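Side-chain contacts in effector protein B, substrate of the Dot/Icm secretion system (Legionella drancourtii, PDB 4JVS), which probably acts through this domain as a GTPase-activating protein that speeds GTP hydrolysis by a host Rab GTPase: residues A[42-45]-A[46-49]; A[247-250]-A[251-255]. All coordinates share one frame; numbering follows the deposited sequence.

Contact 1. Residues A[42-45]-A[46-49]; sequences AGLL and GQIG
Q47 folds its side chain back over the carbonyls of G43 and L44 near the end of helix 34-45, in the N-terminal subdomain of the LepB GAP domain. The evidence is in the methylenes: Q47 CB lies 3.5 Å from L44 O, and Q47 CG lies 3.8 Å from G43 O. The first torsion of Q47, chi1 -100°, falls away from the staggered positions, whereas the chain beyond CG is extended and carries the amide alongside L44. The two side chains point the same way, with L44 CD2 4.1 Å from Q47 OE1, a loose contact between a methyl and the amide oxygen. Q47 OE1 and L44 O, 3.5 Å apart, are both acceptors, so the amide, as modelled, gains no hydrogen bond from this carbonyl.

The backbone supplies the one assigned bond across the junction. G46 N donates to G43 O over 3.3 Å, with an N-H...O angle of 144° and the donor above the carbonyl plane. With the backbone angles of L44 and L45, this fits a type I-like turn. Q47 and I48 then take extended backbone angles, and G49 has a positive phi, in the loop before helix 60-80.

Whereas Q47 stays at the surface, L45 is buried, packing on L195 and L199 of helix 193-214 and on P24 and V53 in loops; A42 also touches L199, and L44 rests on P24.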
# COMPACT_ATOMS: atom_id res chain seq x y z
N ALA A 42 23.34 10.56 1.59
CA ALA A 42 24.10 9.45 2.17
C ALA A 42 25.53 9.90 2.47
O ALA A 42 26.13 9.45 3.44
CB ALA A 42 24.09 8.25 1.24
N GLY A 43 26.07 10.78 1.64
CA GLY A 43 27.39 11.33 1.85
C GLY A 43 27.47 12.20 3.08
O GLY A 43 28.39 12.06 3.89
N LEU A 44 26.51 13.11 3.22
CA LEU A 44 26.42 13.99 4.38
C LEU A 44 26.21 13.22 5.69
O LEU A 44 26.71 13.61 6.74
CB LEU A 44 25.26 14.98 4.21
CG LEU A 44 25.37 16.14 3.22
CD1 LEU A 44 24.09 16.96 3.25
CD2 LEU A 44 26.54 17.01 3.59
N LEU A 45 25.48 12.14 5.64
CA LEU A 45 25.21 11.40 6.84
C LEU A 45 26.27 10.37 7.16
O LEU A 45 26.27 9.79 8.23
CB LEU A 45 23.83 10.75 6.74
CG LEU A 45 22.66 11.74 6.67
CD1 LEU A 45 21.32 11.07 6.67
CD2 LEU A 45 22.73 12.72 7.81
N GLY A 46 27.18 10.14 6.24
CA GLY A 46 28.23 9.18 6.44
C GLY A 46 29.44 9.85 6.96
O GLY A 46 30.46 9.26 7.23
N GLN A 47 29.34 11.14 7.11
CA GLN A 47 30.45 11.91 7.55
C GLN A 47 30.64 11.60 8.98
O GLN A 47 29.77 11.10 9.62
CB GLN A 47 30.17 13.36 7.36
CG GLN A 47 30.81 13.95 6.14
CD GLN A 47 30.48 15.40 6.04
OE1 GLN A 47 29.36 15.79 6.34
NE2 GLN A 47 31.45 16.21 5.68
N ILE A 48 31.83 11.85 9.46
CA ILE A 48 32.23 11.42 10.76
C ILE A 48 31.61 12.19 11.89
O ILE A 48 31.51 13.37 11.85
CB ILE A 48 33.74 11.45 10.82
CG1 ILE A 48 34.23 12.13 12.07
CG2 ILE A 48 34.28 12.13 9.60
CD1 ILE A 48 35.58 11.62 12.49
N GLY A 49 31.21 11.48 12.91
CA GLY A 49 30.68 12.09 14.11
C GLY A 49 29.18 12.37 14.15
O GLY A 49 28.62 12.62 15.22

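Contact 2. Residues A[247-250]-A[251-255]; sequences ATIC and FEELN
F251 N donates to A247 O over 2.9 Å with an N-H...O angle of 171°, and further i to i+4 bonds from E252, E253 and L254 to T248, I249 and C250 identify an alpha-helical path for the last turns of helix 243-253, in the C-terminal subdomain of the GAP domain. The E252 bond is more bent, at 135°, and the same N-H also makes a weak i to i+3 bond to I249 O. The E253 N to I249 O bond, 2.9 Å long, is the one in the i to i+4 series that runs nearly along the carbonyl axis.

F251 CG stands anti to its own carbonyl carbon (chi1 -77°), which lays the ring back along the preceding turn. F251 CD2 is 3.3 Å from A247 O, met obliquely, and F251 CE2 reaches only 4.5 Å from A247 CB. The ring also meets F285 edge-to-face and packs on I299 of helix 292-306.

On another flank, I249 and E253 run side by side. The first torsion of E253, -67°, sets its CG 4.1 Å from I249 CG2, and the bend at chi2 then turns the carboxylate off the extended line; OE1 is hydrogen-bonded to S260 OG. I249 itself packs on L262 and I266 of helix 261-267.

E252 takes a different course: its CG is anti to the backbone N, and its buried carboxylate is shared among several donors. OE1 is bonded to Y116 OH and H124 NE2. N255 ND2 donates to E252 OE2 over 3.1 Å; OE2 lies in the amide plane of N255, while ND2 stands above the plane of the carboxylate.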
# COMPACT_ATOMS: atom_id res chain seq x y z
N ALA A 247 -15.17 0.70 -16.43
CA ALA A 247 -14.95 1.97 -15.75
C ALA A 247 -13.51 2.09 -15.26
O ALA A 247 -12.91 3.16 -15.33
CB ALA A 247 -15.90 2.11 -14.57
N THR A 248 -12.97 0.98 -14.74
CA THR A 248 -11.56 0.92 -14.38
C THR A 248 -10.66 1.31 -15.55
O THR A 248 -9.70 2.06 -15.38
CB THR A 248 -11.18 -0.49 -13.88
OG1 THR A 248 -11.92 -0.79 -12.70
CG2 THR A 248 -9.69 -0.57 -13.56
N ILE A 249 -10.99 0.82 -16.74
CA ILE A 249 -10.23 1.14 -17.95
C ILE A 249 -10.35 2.62 -18.30
O ILE A 249 -9.34 3.30 -18.52
CB ILE A 249 -10.66 0.26 -19.16
CG1 ILE A 249 -10.26 -1.21 -18.93
CG2 ILE A 249 -10.04 0.77 -20.43
CD1 ILE A 249 -10.74 -2.18 -19.99
N CYS A 250 -11.57 3.13 -18.33
CA CYS A 250 -11.81 4.54 -18.60
C CYS A 250 -11.05 5.47 -17.65
O CYS A 250 -10.40 6.42 -18.10
CB CYS A 250 -13.31 4.84 -18.53
SG CYS A 250 -14.20 4.15 -19.90
N PHE A 251 -11.16 5.20 -16.35
CA PHE A 251 -10.47 6.00 -15.34
C PHE A 251 -8.97 5.99 -15.56
O PHE A 251 -8.28 6.98 -15.26
CB PHE A 251 -10.78 5.49 -13.95
CG PHE A 251 -12.13 5.88 -13.45
CD1 PHE A 251 -12.68 7.10 -13.81
CD2 PHE A 251 -12.85 5.05 -12.62
CE1 PHE A 251 -13.92 7.47 -13.36
CE2 PHE A 251 -14.09 5.42 -12.15
CZ PHE A 251 -14.62 6.63 -12.53
N GLU A 252 -8.47 4.88 -16.08
CA GLU A 252 -7.04 4.70 -16.29
C GLU A 252 -6.60 5.49 -17.52
O GLU A 252 -5.58 6.18 -17.50
CB GLU A 252 -6.72 3.21 -16.46
CG GLU A 252 -5.24 2.86 -16.40
CD GLU A 252 -4.58 3.24 -15.09
OE1 GLU A 252 -5.11 2.86 -14.01
OE2 GLU A 252 -3.54 3.93 -15.14
N GLU A 253 -7.39 5.40 -18.59
CA GLU A 253 -7.09 6.06 -19.86
C GLU A 253 -7.00 7.58 -19.73
O GLU A 253 -6.22 8.22 -20.42
CB GLU A 253 -8.10 5.64 -20.93
CG GLU A 253 -8.01 4.16 -21.33
CD GLU A 253 -6.64 3.80 -21.88
OE1 GLU A 253 -6.09 4.60 -22.66
OE2 GLU A 253 -6.11 2.73 -21.54
N LEU A 254 -7.80 8.16 -18.84
CA LEU A 254 -7.77 9.60 -18.57
C LEU A 254 -6.43 10.12 -18.02
O LEU A 254 -6.16 11.33 -18.06
CB LEU A 254 -8.92 10.00 -17.65
CG LEU A 254 -10.10 10.70 -18.33
CD1 LEU A 254 -10.23 10.26 -19.78
CD2 LEU A 254 -11.39 10.42 -17.61
N ASN A 255 -5.59 9.22 -17.52
CA ASN A 255 -4.23 9.56 -17.12
C ASN A 255 -3.34 9.93 -18.31
O ASN A 255 -2.25 10.49 -18.15
CB ASN A 255 -3.60 8.41 -16.34
CG ASN A 255 -4.31 8.13 -15.03
OD1 ASN A 255 -4.83 9.05 -14.39
ND2 ASN A 255 -4.33 6.87 -14.62

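Overall arrangement
Contacts 1 and 2 both involve helix ends followed by loop, but they occupy opposite sides of the chain's centre: their own centres are 45 Å apart and their nearest atoms about 32 Å, so neither touches the other. Contact 1 belongs to the N-terminal subdomain and sits about 31 Å from the centre of the chain, largely at the surface. Contact 2, in the C-terminal subdomain, lies about 15 Å from that centre and is almost wholly buried. The crystal contains GDP and aluminum fluoride, a pair commonly used to mimic the transition state of GTP hydrolysis. No other protein chain of the assembly touches either contact, consistent with both being packing within the GAP domain.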